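Local coordinates for EGF family domain-containing protein (Toxoplasma gondii, PDB 4Z80) that binds a RON2L1 peptide and, as a divergent apical membrane antigen of the parasite, probably takes part in the moving junction formed during host-cell invasion, at residues 152-157 against 273-278; 166-171 against 178-183; 247-252 against 256-261; 278-283 against 287-292. One frame throughout, in Å; residues are numbered along the deposited sequence.

Contact 1: residues 152-157 against 273-278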
loop_
_atom_site.group_PDB
_atom_site.type_symbol
_atom_site.label_atom_id
_atom_site.label_comp_id
_atom_site.label_asym_id
_atom_site.label_seq_id
_atom_site.Cartn_x
_atom_site.Cartn_y
_atom_site.Cartn_z
ATOM N N ALA A 152 -3.806 -6.422 -7.433
ATOM C CA ALA A 152 -2.676 -7.086 -6.792
ATOM C C ALA A 152 -1.527 -7.316 -7.760
ATOM O O ALA A 152 -1.727 -7.675 -8.910
ATOM C CB ALA A 152 -3.110 -8.408 -6.189
ATOM N N MET A 153 -0.308 -7.123 -7.274
ATOM C CA MET A 153 0.867 -7.358 -8.101
ATOM C C MET A 153 0.992 -8.848 -8.415
ATOM O O MET A 153 0.508 -9.695 -7.662
ATOM C CB MET A 153 2.123 -6.836 -7.399
ATOM C CG MET A 153 3.391 -6.887 -8.233
ATOM S SD MET A 153 3.161 -6.067 -9.821
ATOM C CE MET A 153 4.814 -6.229 -10.503
ATOM N N TYR A 154 1.640 -9.148 -9.538
ATOM C CA TYR A 154 1.939 -10.526 -9.920
ATOM C C TYR A 154 2.594 -11.266 -8.768
ATOM O O TYR A 154 3.335 -10.684 -7.977
ATOM C CB TYR A 154 2.841 -10.549 -11.159
ATOM C CG TYR A 154 2.287 -9.735 -12.307
ATOM C CD1 TYR A 154 1.144 -10.144 -12.984
ATOM C CD2 TYR A 154 2.900 -8.561 -12.708
ATOM C CE1 TYR A 154 0.622 -9.403 -14.026
ATOM C CE2 TYR A 154 2.392 -7.813 -13.759
ATOM C CZ TYR A 154 1.254 -8.236 -14.412
ATOM O OH TYR A 154 0.743 -7.492 -15.461
ATOM N N ALA A 155 2.313 -12.561 -8.673
ATOM C CA ALA A 155 2.786 -13.348 -7.542
ATOM C C ALA A 155 4.305 -13.435 -7.475
ATOM O O ALA A 155 4.883 -13.490 -6.391
ATOM C CB ALA A 155 2.206 -14.737 -7.607
ATOM N N GLY A 156 4.942 -13.475 -8.633
ATOM C CA GLY A 156 6.382 -13.612 -8.697
ATOM C C GLY A 156 6.847 -13.556 -10.134
ATOM O O GLY A 156 6.037 -13.431 -11.060
ATOM N N TYR A 157 8.157 -13.640 -10.326
ATOM C CA TYR A 157 8.751 -13.566 -11.656
ATOM C C TYR A 157 10.122 -14.242 -11.604
ATOM O O TYR A 157 10.926 -13.941 -10.722
ATOM C CB TYR A 157 8.860 -12.110 -12.133
ATOM C CG TYR A 157 9.602 -11.961 -13.436
ATOM C CD1 TYR A 157 9.079 -12.463 -14.623
ATOM C CD2 TYR A 157 10.833 -11.325 -13.482
ATOM C CE1 TYR A 157 9.773 -12.334 -15.815
ATOM C CE2 TYR A 157 11.524 -11.188 -14.666
ATOM C CZ TYR A 157 11.000 -11.697 -15.822
ATOM O OH TYR A 157 11.711 -11.558 -16.994
ATOM N N ASN A 273 5.422 -1.231 -18.549
ATOM C CA ASN A 273 5.207 -0.806 -17.169
ATOM C C ASN A 273 6.476 -0.937 -16.343
ATOM O O ASN A 273 7.163 -1.957 -16.395
ATOM C CB ASN A 273 4.079 -1.611 -16.518
ATOM C CG ASN A 273 2.707 -1.059 -16.842
ATOM O OD1 ASN A 273 2.186 -0.178 -16.149
ATOM N ND2 ASN A 273 2.113 -1.573 -17.896
ATOM N N CYS A 274 6.781 0.124 -15.605
ATOM C CA CYS A 274 7.915 0.169 -14.699
ATOM C C CYS A 274 7.369 0.106 -13.283
ATOM O O CYS A 274 6.680 1.028 -12.847
ATOM C CB CYS A 274 8.735 1.441 -14.916
ATOM S SG CYS A 274 10.474 1.331 -14.426
ATOM N N PHE A 275 7.666 -0.985 -12.583
ATOM C CA PHE A 275 7.134 -1.243 -11.249
ATOM C C PHE A 275 8.157 -0.861 -10.188
ATOM O O PHE A 275 9.226 -1.463 -10.099
ATOM C CB PHE A 275 6.745 -2.721 -11.095
ATOM C CG PHE A 275 5.638 -3.157 -12.018
ATOM C CD1 PHE A 275 4.315 -2.895 -11.702
ATOM C CD2 PHE A 275 5.918 -3.814 -13.204
ATOM C CE1 PHE A 275 3.290 -3.291 -12.541
ATOM C CE2 PHE A 275 4.898 -4.205 -14.051
ATOM C CZ PHE A 275 3.579 -3.941 -13.716
ATOM N N ARG A 276 7.836 0.143 -9.381
ATOM C CA ARG A 276 8.741 0.594 -8.337
ATOM C C ARG A 276 7.959 1.217 -7.197
ATOM O O ARG A 276 6.919 1.842 -7.413
ATOM C CB ARG A 276 9.759 1.604 -8.883
ATOM C CG ARG A 276 10.732 2.140 -7.837
ATOM C CD ARG A 276 11.891 2.903 -8.453
ATOM N NE ARG A 276 12.781 3.426 -7.419
ATOM C CZ ARG A 276 13.949 2.897 -7.054
ATOM N NH1 ARG A 276 14.427 1.803 -7.641
ATOM N NH2 ARG A 276 14.645 3.480 -6.087
ATOM N N SER A 277 8.470 1.035 -5.985
ATOM C CA SER A 277 7.894 1.624 -4.787
ATOM C C SER A 277 6.403 1.330 -4.675
ATOM O O SER A 277 5.593 2.212 -4.397
ATOM C CB SER A 277 8.164 3.130 -4.764
ATOM O OG SER A 277 9.564 3.353 -4.805
ATOM N N LEU A 278 6.055 0.067 -4.861
ATOM C CA LEU A 278 4.657 -0.327 -4.922
ATOM C C LEU A 278 3.983 -0.182 -3.573
ATOM O O LEU A 278 4.561 -0.531 -2.545
ATOM C CB LEU A 278 4.527 -1.771 -5.404
ATOM C CG LEU A 278 5.016 -2.051 -6.825
ATOM C CD1 LEU A 278 4.826 -3.523 -7.157
ATOM C CD2 LEU A 278 4.312 -1.184 -7.845
#

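Contact 2: residues 166-171 against 178-183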
loop_
_atom_site.group_PDB
_atom_site.type_symbol
_atom_site.label_atom_id
_atom_site.label_comp_id
_atom_site.label_asym_id
_atom_site.label_seq_id
_atom_site.Cartn_x
_atom_site.Cartn_y
_atom_site.Cartn_z
ATOM N N ASN A 166 23.883 -10.293 -11.400
ATOM C CA ASN A 166 23.840 -8.985 -12.037
ATOM C C ASN A 166 22.633 -8.179 -11.571
ATOM O O ASN A 166 22.724 -6.967 -11.405
ATOM C CB ASN A 166 23.832 -9.130 -13.557
ATOM C CG ASN A 166 25.128 -9.716 -14.082
ATOM O OD1 ASN A 166 26.042 -10.010 -13.313
ATOM N ND2 ASN A 166 25.208 -9.899 -15.387
ATOM N N VAL A 167 21.508 -8.855 -11.361
ATOM C CA VAL A 167 20.338 -8.206 -10.773
ATOM C C VAL A 167 20.757 -7.601 -9.435
ATOM O O VAL A 167 20.506 -6.426 -9.164
ATOM C CB VAL A 167 19.160 -9.196 -10.562
ATOM C CG1 VAL A 167 18.013 -8.542 -9.787
ATOM C CG2 VAL A 167 18.650 -9.735 -11.887
ATOM N N TYR A 168 21.427 -8.403 -8.610
ATOM C CA TYR A 168 21.831 -7.951 -7.289
ATOM C C TYR A 168 22.891 -6.860 -7.335
ATOM O O TYR A 168 22.775 -5.854 -6.641
ATOM C CB TYR A 168 22.352 -9.119 -6.444
ATOM C CG TYR A 168 22.568 -8.704 -5.010
ATOM C CD1 TYR A 168 21.491 -8.371 -4.205
ATOM C CD2 TYR A 168 23.846 -8.610 -4.471
ATOM C CE1 TYR A 168 21.669 -7.973 -2.900
ATOM C CE2 TYR A 168 24.035 -8.216 -3.156
ATOM C CZ TYR A 168 22.939 -7.895 -2.377
ATOM O OH TYR A 168 23.100 -7.493 -1.070
ATOM N N ARG A 169 23.921 -7.037 -8.155
ATOM C CA ARG A 169 25.072 -6.147 -8.071
ATOM C C ARG A 169 24.945 -4.890 -8.941
ATOM O O ARG A 169 25.517 -3.852 -8.599
ATOM C CB ARG A 169 26.344 -6.926 -8.417
ATOM C CG ARG A 169 26.790 -7.828 -7.265
ATOM C CD ARG A 169 27.777 -8.927 -7.652
ATOM N NE ARG A 169 28.444 -8.718 -8.933
ATOM C CZ ARG A 169 29.357 -9.545 -9.434
ATOM N NH1 ARG A 169 29.916 -9.285 -10.610
ATOM N NH2 ARG A 169 29.712 -10.633 -8.756
ATOM N N GLN A 170 24.181 -4.963 -10.032
ATOM C CA GLN A 170 24.052 -3.836 -10.960
ATOM C C GLN A 170 22.784 -3.017 -10.727
ATOM O O GLN A 170 22.737 -1.838 -11.087
ATOM C CB GLN A 170 24.033 -4.298 -12.421
ATOM C CG GLN A 170 24.826 -5.545 -12.742
ATOM C CD GLN A 170 26.186 -5.233 -13.283
ATOM O OE1 GLN A 170 26.899 -4.378 -12.755
ATOM N NE2 GLN A 170 26.560 -5.924 -14.353
ATOM N N ASP A 171 21.747 -3.651 -10.181
ATOM C CA ASP A 171 20.480 -2.953 -9.943
ATOM C C ASP A 171 20.210 -2.714 -8.467
ATOM O O ASP A 171 19.900 -1.597 -8.080
ATOM C CB ASP A 171 19.302 -3.724 -10.557
ATOM C CG ASP A 171 19.122 -3.448 -12.045
ATOM O OD1 ASP A 171 19.764 -2.522 -12.582
ATOM O OD2 ASP A 171 18.311 -4.155 -12.682
ATOM N N PHE A 178 18.083 0.983 -1.728
ATOM C CA PHE A 178 18.253 -0.401 -1.317
ATOM C C PHE A 178 19.250 -0.483 -0.171
ATOM O O PHE A 178 20.211 0.278 -0.132
ATOM C CB PHE A 178 18.733 -1.243 -2.496
ATOM C CG PHE A 178 18.764 -2.727 -2.223
ATOM C CD1 PHE A 178 17.639 -3.501 -2.437
ATOM C CD2 PHE A 178 19.923 -3.347 -1.777
ATOM C CE1 PHE A 178 17.652 -4.861 -2.203
ATOM C CE2 PHE A 178 19.946 -4.715 -1.530
ATOM C CZ PHE A 178 18.812 -5.472 -1.746
ATOM N N ASP A 179 19.003 -1.393 0.765
ATOM C CA ASP A 179 19.953 -1.669 1.835
ATOM C C ASP A 179 20.001 -3.174 2.067
ATOM O O ASP A 179 18.974 -3.794 2.293
ATOM C CB ASP A 179 19.567 -0.937 3.118
ATOM C CG ASP A 179 20.546 -1.196 4.248
ATOM O OD1 ASP A 179 21.527 -0.432 4.365
ATOM O OD2 ASP A 179 20.344 -2.170 5.003
ATOM N N SER A 180 21.196 -3.756 2.017
ATOM C CA SER A 180 21.326 -5.211 2.053
ATOM C C SER A 180 20.955 -5.823 3.403
ATOM O O SER A 180 20.626 -7.005 3.477
ATOM C CB SER A 180 22.754 -5.618 1.683
ATOM O OG SER A 180 23.692 -5.067 2.591
ATOM N N THR A 181 21.001 -5.027 4.467
ATOM C CA THR A 181 20.611 -5.515 5.782
ATOM C C THR A 181 19.098 -5.474 5.928
ATOM O O THR A 181 18.481 -6.453 6.341
ATOM C CB THR A 181 21.262 -4.699 6.902
ATOM O OG1 THR A 181 22.685 -4.784 6.768
ATOM C CG2 THR A 181 20.843 -5.223 8.274
ATOM N N VAL A 182 18.499 -4.340 5.582
ATOM C CA VAL A 182 17.051 -4.229 5.616
ATOM C C VAL A 182 16.432 -5.263 4.669
ATOM O O VAL A 182 15.430 -5.902 4.996
ATOM C CB VAL A 182 16.593 -2.807 5.238
ATOM C CG1 VAL A 182 15.072 -2.748 5.026
ATOM C CG2 VAL A 182 17.018 -1.825 6.313
ATOM N N CYS A 183 17.055 -5.438 3.508
ATOM C CA CYS A 183 16.552 -6.347 2.485
ATOM C C CYS A 183 17.300 -7.673 2.479
ATOM O O CYS A 183 17.614 -8.201 1.414
ATOM C CB CYS A 183 16.669 -5.699 1.108
ATOM S SG CYS A 183 15.867 -4.083 0.974
#

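Contact 3: residues 247-252 against 256-261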
loop_
_atom_site.group_PDB
_atom_site.type_symbol
_atom_site.label_atom_id
_atom_site.label_comp_id
_atom_site.label_asym_id
_atom_site.label_seq_id
_atom_site.Cartn_x
_atom_site.Cartn_y
_atom_site.Cartn_z
ATOM N N SER A 247 6.865 -14.694 8.188
ATOM C CA SER A 247 6.808 -14.557 9.643
ATOM C C SER A 247 7.405 -13.253 10.181
ATOM O O SER A 247 7.025 -12.807 11.265
ATOM C CB SER A 247 7.510 -15.751 10.312
ATOM O OG SER A 247 8.906 -15.718 10.094
ATOM N N TRP A 248 8.323 -12.639 9.434
ATOM C CA TRP A 248 8.966 -11.402 9.874
ATOM C C TRP A 248 8.085 -10.183 9.602
ATOM O O TRP A 248 8.360 -9.087 10.095
ATOM C CB TRP A 248 10.328 -11.225 9.192
ATOM C CG TRP A 248 10.281 -11.122 7.684
ATOM C CD1 TRP A 248 10.381 -12.144 6.785
ATOM C CD2 TRP A 248 10.131 -9.921 6.908
ATOM N NE1 TRP A 248 10.302 -11.657 5.500
ATOM C CE2 TRP A 248 10.146 -10.297 5.549
ATOM C CE3 TRP A 248 9.989 -8.569 7.231
ATOM C CZ2 TRP A 248 10.021 -9.371 4.517
ATOM C CZ3 TRP A 248 9.863 -7.650 6.205
ATOM C CH2 TRP A 248 9.879 -8.053 4.866
ATOM N N ILE A 249 7.020 -10.379 8.833
ATOM C CA ILE A 249 6.124 -9.276 8.488
ATOM C C ILE A 249 5.035 -9.173 9.548
ATOM O O ILE A 249 3.950 -9.729 9.411
ATOM C CB ILE A 249 5.508 -9.456 7.089
ATOM C CG1 ILE A 249 6.612 -9.664 6.049
ATOM C CG2 ILE A 249 4.682 -8.216 6.728
ATOM C CD1 ILE A 249 6.114 -9.891 4.620
ATOM N N THR A 250 5.344 -8.437 10.608
ATOM C CA THR A 250 4.511 -8.424 11.804
ATOM C C THR A 250 3.552 -7.236 11.868
ATOM O O THR A 250 2.655 -7.209 12.706
ATOM C CB THR A 250 5.384 -8.416 13.076
ATOM O OG1 THR A 250 6.284 -7.303 13.042
ATOM C CG2 THR A 250 6.196 -9.699 13.171
ATOM N N GLY A 251 3.731 -6.265 10.980
ATOM C CA GLY A 251 2.923 -5.061 11.017
ATOM C C GLY A 251 3.032 -4.299 9.719
ATOM O O GLY A 251 3.768 -4.698 8.825
ATOM N N PRO A 252 2.293 -3.188 9.610
ATOM C CA PRO A 252 2.282 -2.440 8.347
ATOM C C PRO A 252 3.654 -1.931 7.915
ATOM O O PRO A 252 3.915 -1.919 6.718
ATOM C CB PRO A 252 1.323 -1.276 8.628
ATOM C CG PRO A 252 1.022 -1.302 10.080
ATOM C CD PRO A 252 1.305 -2.682 10.574
ATOM N N SER A 256 5.702 -2.629 4.298
ATOM C CA SER A 256 6.321 -1.647 3.396
ATOM C C SER A 256 7.750 -2.061 3.009
ATOM O O SER A 256 8.193 -1.789 1.892
ATOM C CB SER A 256 6.326 -0.239 4.016
ATOM O OG SER A 256 7.336 -0.067 5.005
ATOM N N ILE A 257 8.461 -2.733 3.917
ATOM C CA ILE A 257 9.820 -3.173 3.627
ATOM C C ILE A 257 9.804 -4.211 2.509
ATOM O O ILE A 257 10.691 -4.222 1.652
ATOM C CB ILE A 257 10.513 -3.759 4.886
ATOM C CG1 ILE A 257 10.840 -2.634 5.879
ATOM C CG2 ILE A 257 11.795 -4.535 4.512
ATOM C CD1 ILE A 257 11.393 -3.118 7.221
ATOM N N LEU A 258 8.809 -5.095 2.511
ATOM C CA LEU A 258 8.693 -6.062 1.426
ATOM C C LEU A 258 8.616 -5.334 0.084
ATOM O O LEU A 258 9.268 -5.726 -0.875
ATOM C CB LEU A 258 7.473 -6.974 1.616
ATOM C CG LEU A 258 7.271 -8.036 0.528
ATOM C CD1 LEU A 258 8.475 -8.983 0.438
ATOM C CD2 LEU A 258 5.992 -8.825 0.771
ATOM N N SER A 259 7.848 -4.250 0.019
ATOM C CA SER A 259 7.790 -3.455 -1.205
ATOM C C SER A 259 9.111 -2.782 -1.544
ATOM O O SER A 259 9.588 -2.861 -2.675
ATOM C CB SER A 259 6.706 -2.380 -1.106
ATOM O OG SER A 259 6.922 -1.403 -2.122
ATOM N N ARG A 260 9.695 -2.107 -0.559
ATOM C CA ARG A 260 10.956 -1.400 -0.748
ATOM C C ARG A 260 11.998 -2.287 -1.416
ATOM O O ARG A 260 12.718 -1.870 -2.325
ATOM C CB ARG A 260 11.482 -0.915 0.605
ATOM C CG ARG A 260 12.842 -0.266 0.536
ATOM C CD ARG A 260 13.336 0.141 1.902
ATOM N NE ARG A 260 14.682 0.674 1.822
ATOM C CZ ARG A 260 15.382 1.103 2.868
ATOM N NH1 ARG A 260 14.864 1.045 4.084
ATOM N NH2 ARG A 260 16.604 1.586 2.690
ATOM N N CYS A 261 12.058 -3.528 -0.958
ATOM C CA CYS A 261 13.175 -4.398 -1.300
ATOM C C CYS A 261 12.992 -5.194 -2.591
ATOM O O CYS A 261 13.960 -5.766 -3.093
ATOM C CB CYS A 261 13.436 -5.374 -0.153
ATOM S SG CYS A 261 13.941 -4.585 1.382
#

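Contact 4: residues 278-283 against 287-292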
loop_
_atom_site.group_PDB
_atom_site.type_symbol
_atom_site.label_atom_id
_atom_site.label_comp_id
_atom_site.label_asym_id
_atom_site.label_seq_id
_atom_site.Cartn_x
_atom_site.Cartn_y
_atom_site.Cartn_z
ATOM N N LEU A 278 6.055 0.067 -4.861
ATOM C CA LEU A 278 4.657 -0.327 -4.922
ATOM C C LEU A 278 3.983 -0.182 -3.573
ATOM O O LEU A 278 4.561 -0.531 -2.545
ATOM C CB LEU A 278 4.527 -1.771 -5.404
ATOM C CG LEU A 278 5.016 -2.051 -6.825
ATOM C CD1 LEU A 278 4.826 -3.523 -7.157
ATOM C CD2 LEU A 278 4.312 -1.184 -7.845
ATOM N N PRO A 279 2.734 0.300 -3.565
ATOM C CA PRO A 279 1.969 0.275 -2.324
ATOM C C PRO A 279 1.526 -1.149 -1.991
ATOM O O PRO A 279 1.675 -2.063 -2.810
ATOM C CB PRO A 279 0.783 1.190 -2.636
ATOM C CG PRO A 279 0.544 1.009 -4.076
ATOM C CD PRO A 279 1.911 0.755 -4.700
ATOM N N ALA A 280 0.992 -1.340 -0.791
ATOM C CA ALA A 280 0.607 -2.663 -0.338
ATOM C C ALA A 280 -0.587 -2.600 0.594
ATOM O O ALA A 280 -0.869 -1.566 1.200
ATOM C CB ALA A 280 1.786 -3.350 0.361
ATOM N N MET A 281 -1.289 -3.725 0.683
ATOM C CA MET A 281 -2.343 -3.938 1.662
ATOM C C MET A 281 -1.864 -4.892 2.751
ATOM O O MET A 281 -1.387 -5.979 2.445
ATOM C CB MET A 281 -3.580 -4.525 0.994
ATOM C CG MET A 281 -4.224 -3.637 -0.053
ATOM S SD MET A 281 -4.782 -2.041 0.593
ATOM C CE MET A 281 -5.862 -2.580 1.909
ATOM N N PHE A 282 -1.989 -4.481 4.007
ATOM C CA PHE A 282 -1.720 -5.357 5.140
ATOM C C PHE A 282 -3.020 -5.707 5.838
ATOM O O PHE A 282 -3.870 -4.847 6.045
ATOM C CB PHE A 282 -0.755 -4.689 6.112
ATOM C CG PHE A 282 -0.314 -5.582 7.236
ATOM C CD1 PHE A 282 0.546 -6.639 6.994
ATOM C CD2 PHE A 282 -0.743 -5.352 8.533
ATOM C CE1 PHE A 282 0.963 -7.466 8.023
ATOM C CE2 PHE A 282 -0.326 -6.178 9.575
ATOM C CZ PHE A 282 0.528 -7.234 9.314
ATOM N N ASP A 283 -3.179 -6.984 6.175
ATOM C CA ASP A 283 -4.342 -7.462 6.907
ATOM C C ASP A 283 -3.939 -7.716 8.365
ATOM O O ASP A 283 -3.169 -8.641 8.648
ATOM C CB ASP A 283 -4.884 -8.724 6.234
ATOM C CG ASP A 283 -6.217 -9.181 6.802
ATOM O OD1 ASP A 283 -6.471 -8.986 8.008
ATOM O OD2 ASP A 283 -7.018 -9.757 6.033
ATOM N N GLY A 287 -2.170 -11.201 9.049
ATOM C CA GLY A 287 -0.770 -10.922 8.795
ATOM C C GLY A 287 -0.391 -10.915 7.321
ATOM O O GLY A 287 0.781 -10.758 6.985
ATOM N N GLU A 288 -1.362 -11.055 6.426
ATOM C CA GLU A 288 -1.033 -11.069 5.009
ATOM C C GLU A 288 -0.580 -9.693 4.512
ATOM O O GLU A 288 -1.245 -8.677 4.763
ATOM C CB GLU A 288 -2.216 -11.553 4.174
ATOM C CG GLU A 288 -1.881 -11.603 2.691
ATOM C CD GLU A 288 -2.905 -12.349 1.869
ATOM O OE1 GLU A 288 -4.040 -12.543 2.356
ATOM O OE2 GLU A 288 -2.571 -12.746 0.737
ATOM N N CYS A 289 0.547 -9.679 3.805
ATOM C CA CYS A 289 1.059 -8.493 3.121
ATOM C C CYS A 289 0.952 -8.734 1.620
ATOM O O CYS A 289 1.590 -9.645 1.092
ATOM C CB CYS A 289 2.511 -8.207 3.529
ATOM S SG CYS A 289 3.305 -6.822 2.686
ATOM N N ARG A 290 0.144 -7.928 0.938
ATOM C CA ARG A 290 -0.084 -8.090 -0.499
ATOM C C ARG A 290 0.348 -6.829 -1.238
ATOM O O ARG A 290 -0.177 -5.751 -0.984
ATOM C CB ARG A 290 -1.555 -8.387 -0.780
ATOM C CG ARG A 290 -1.808 -8.939 -2.164
ATOM C CD ARG A 290 -1.633 -10.461 -2.173
ATOM N NE ARG A 290 -1.769 -11.011 -3.519
ATOM C CZ ARG A 290 -2.926 -11.121 -4.164
ATOM N NH1 ARG A 290 -4.046 -10.705 -3.586
ATOM N NH2 ARG A 290 -2.965 -11.629 -5.384
ATOM N N LEU A 291 1.320 -6.965 -2.134
ATOM C CA LEU A 291 1.767 -5.852 -2.962
ATOM C C LEU A 291 0.701 -5.524 -3.997
ATOM O O LEU A 291 0.072 -6.430 -4.542
ATOM C CB LEU A 291 3.083 -6.192 -3.659
ATOM C CG LEU A 291 4.257 -6.538 -2.739
ATOM C CD1 LEU A 291 5.453 -6.930 -3.583
ATOM C CD2 LEU A 291 4.615 -5.402 -1.803
ATOM N N LEU A 292 0.494 -4.229 -4.239
ATOM C CA LEU A 292 -0.403 -3.759 -5.293
ATOM C C LEU A 292 0.426 -3.364 -6.506
ATOM O O LEU A 292 1.515 -2.797 -6.378
ATOM C CB LEU A 292 -1.243 -2.579 -4.822
ATOM C CG LEU A 292 -2.090 -2.803 -3.568
ATOM C CD1 LEU A 292 -2.807 -1.511 -3.185
ATOM C CD2 LEU A 292 -3.089 -3.923 -3.767
#

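Contact 1: residues 152-157 against 273-278
Met153 and Leu278 mark the nearest approach of two irregular loop segments, their CA atoms 8.6 Å apart, so 152-157 and 273-278 meet through side chains alone and share no backbone hydrogen bond. The contact centres on the Met153 methyl group. CE lies 3.6 Å from the centroid of the Phe275 ring and 15° off the ring normal, a CH-pi contact over one face. It is displaced from the middle, so its shortest approach is to Phe275 CG at 3.5 Å. Met153 SD follows over the same ring, 4.2 Å from the centroid, which makes this a Met-aromatic contact. A bend at chi2 (53°) in an otherwise extended side chain brings the sulfur and methyl over the phenyl face instead of carrying them past it. Nearer the backbone, Met153 CG meets the Leu278 methyl CD1 at 3.8 Å, the two side chains crossing at about a right angle. Tyr154 adds a looser touch: CE2, on the rim of its ring, lies 4.1 Å from Phe275 CZ. Its hydroxyl is engaged elsewhere, with the backbone N of Ala123. Tyr157 OH bonds to Ser11 O of the bound RON2L1 peptide, while Cys274 is tied to Cys72 by a disulfide. All four residues that touch across the contact are buried, and every atom meeting here is carbon or sulfur. The association therefore rests on dispersion and the weak polarity of methyl and thioether groups over an aromatic face, with no ionic or hydrogen-bonding component.

Contact 2: residues 166-171 against 178-183
Tyr168 reaches Ser180 with a polar atom but makes no hydrogen bond there: its OH lies 3.3 Å from Ser180 CB, whereas Ser180 OG is 4.4 Å from Tyr168 OH. The phenol therefore rests against the serine methylene. Tyr168 stands on helix 165-172 with CG anti to the backbone N (chi1 -171°), which extends the ring across to 178-183 even though the CA atoms of Tyr168 and Ser180 remain 9.7 Å apart. Along its flank, Tyr168 CE1 meets the rim of Phe178, 3.9 Å from CE2 and only slightly farther from CZ. The ring planes stand about 82° apart, and this approach is oblique. With just 104 Å² buried, the contact is a light surface one. The second segment is shaped from within. Asp179 OD2 accepts from two backbone donors, Val182 N at 2.9 Å through its anti lone pair, and Thr181 N at 3.0 Å from above the carboxylate plane. The first bond is nearly straight (169°) and the second more bent. Asp179 O in turn takes Cys183 N at 2.8 Å, while Cys183 is joined by disulfide to Cys261. From helix 165-172, Asp171 OD2 accepts from Gln10 N of the RON2L1 peptide. The arrangement combines a peptide-contacting helix containing a wider pi-type turn with an Asx turn and Asx motif at Asp179, just ahead of residues 180-182, whose backbone angles are helical without the regular bonds.

Contact 3: residues 247-252 against 256-261
Ser256 begins the second segment with its sole hydrogen bond to the first: its backbone N donates to Pro252 O at 3.1 Å, an ordinary i to i+4 helical bond with an N-H...O angle of 152°. Its hydroxyl turns back within the same turn, to Phe253 O. Ile257 comes next and presents its CG2 methyl to the far end of the Trp248 indole, 4.0 Å from CH2, in an oblique approach. That branch lies anti to the Ile257 backbone N, which sends it toward the loop. Leu258 meets the same end of the indole with its main chain: Leu258 N lies in the ring plane at the edge, 3.9 Å from Trp248 CH2. Its CB is a little farther from that carbon, and its CD2 meets Ile249 CD1 at 4.0 Å, the two side chains crossing at about a right angle. The tryptophan is steadied from its own segment, since Ile249 CG1 sits 3.5 Å above the middle of one ring face. Ile249 is also the centre of an inverse gamma turn. Farther along, Ser259 OG reaches Leu278 O, Arg260 makes a cation-pi contact with Trp30, and Cys261 is bonded to Cys183 in a disulfide. The arrangement is that of a helix start, with Gly251 as N-cap, Pro252 in the first turn where its missing N-H costs no helical bond, and a preceding loop packed on the opening turns. A helix laid against an antiparallel sheet, as helix 252-262 is, is consistent with the PAN-like fold of apical membrane antigens.

Contact 4: residues 278-283 against 287-292
Leu292 and Met281 form the apolar centre: Met281 CG lies 3.9 Å from Leu292 CD2 and about as close to CD1, while Pro279 CG reaches Leu292 CB at 4.1 Å. Bends at chi2 and chi3 turn the end of Met281 away, leaving its CG to make this contact. Leu292 O faces the Leu278 side chain, whose CB is 3.3 Å off. The face bearing Ala280, Phe282, Cys289 and Leu291 turns to helix 252-262, where Cys289 is disulfide-bonded to Cys255. There Ala280 CB touches Leu291 CD2, and Phe282 CD1 lies 4.3 Å from Cys289 CB, which sits at the ring edge. Between the faces the backbones run antiparallel, their axes at 165°. Met281 and Arg290 form the hydrogen-bonded pair, with Met281 N to Arg290 O at 2.8 Å and Arg290 N to Met281 O at 2.9 Å. Leu292 N to Pro279 O and Asp283 N to Glu288 O continue the ladder in both directions. At the polar end, Gly287 N closes the turn on Asp283 O at 2.8 Å, and the positive phi of Gly287 (80°) is one glycine readily adopts. The carboxylates of Asp283 and Glu288 do not meet: the first bonds to Ser285 and Asn328, the second to His217 and Lys214 N. This is a beta hairpin, supplying two strands of the four-stranded antiparallel sheet where 289-291 is one of two outer strands within this chain.

How the contacts relate
Contacts 1, 3 and 4 form a connected group, while contact 2 lies toward the periphery. Contacts 3 and 4, with centres about 9 Å apart, are closest: Ser259 OG to Leu278 O, 2.6 Å, is a probable hydrogen bond from helix to hairpin. Leu278 belongs to both contacts 1 and 4, and Met153 N to Leu291 O, 2.8 Å, is a probable hydrogen bond that ties the start of the 152-157 loop to strand 289-291. Contact 2, about 21 Å from contact 4 between centres, is joined to contact 3 by the Cys183-Cys261 disulfide. The bound RON2L1 peptide reaches contact 1 at Tyr157 and contact 2 along its helix, but neither contact 3 nor contact 4.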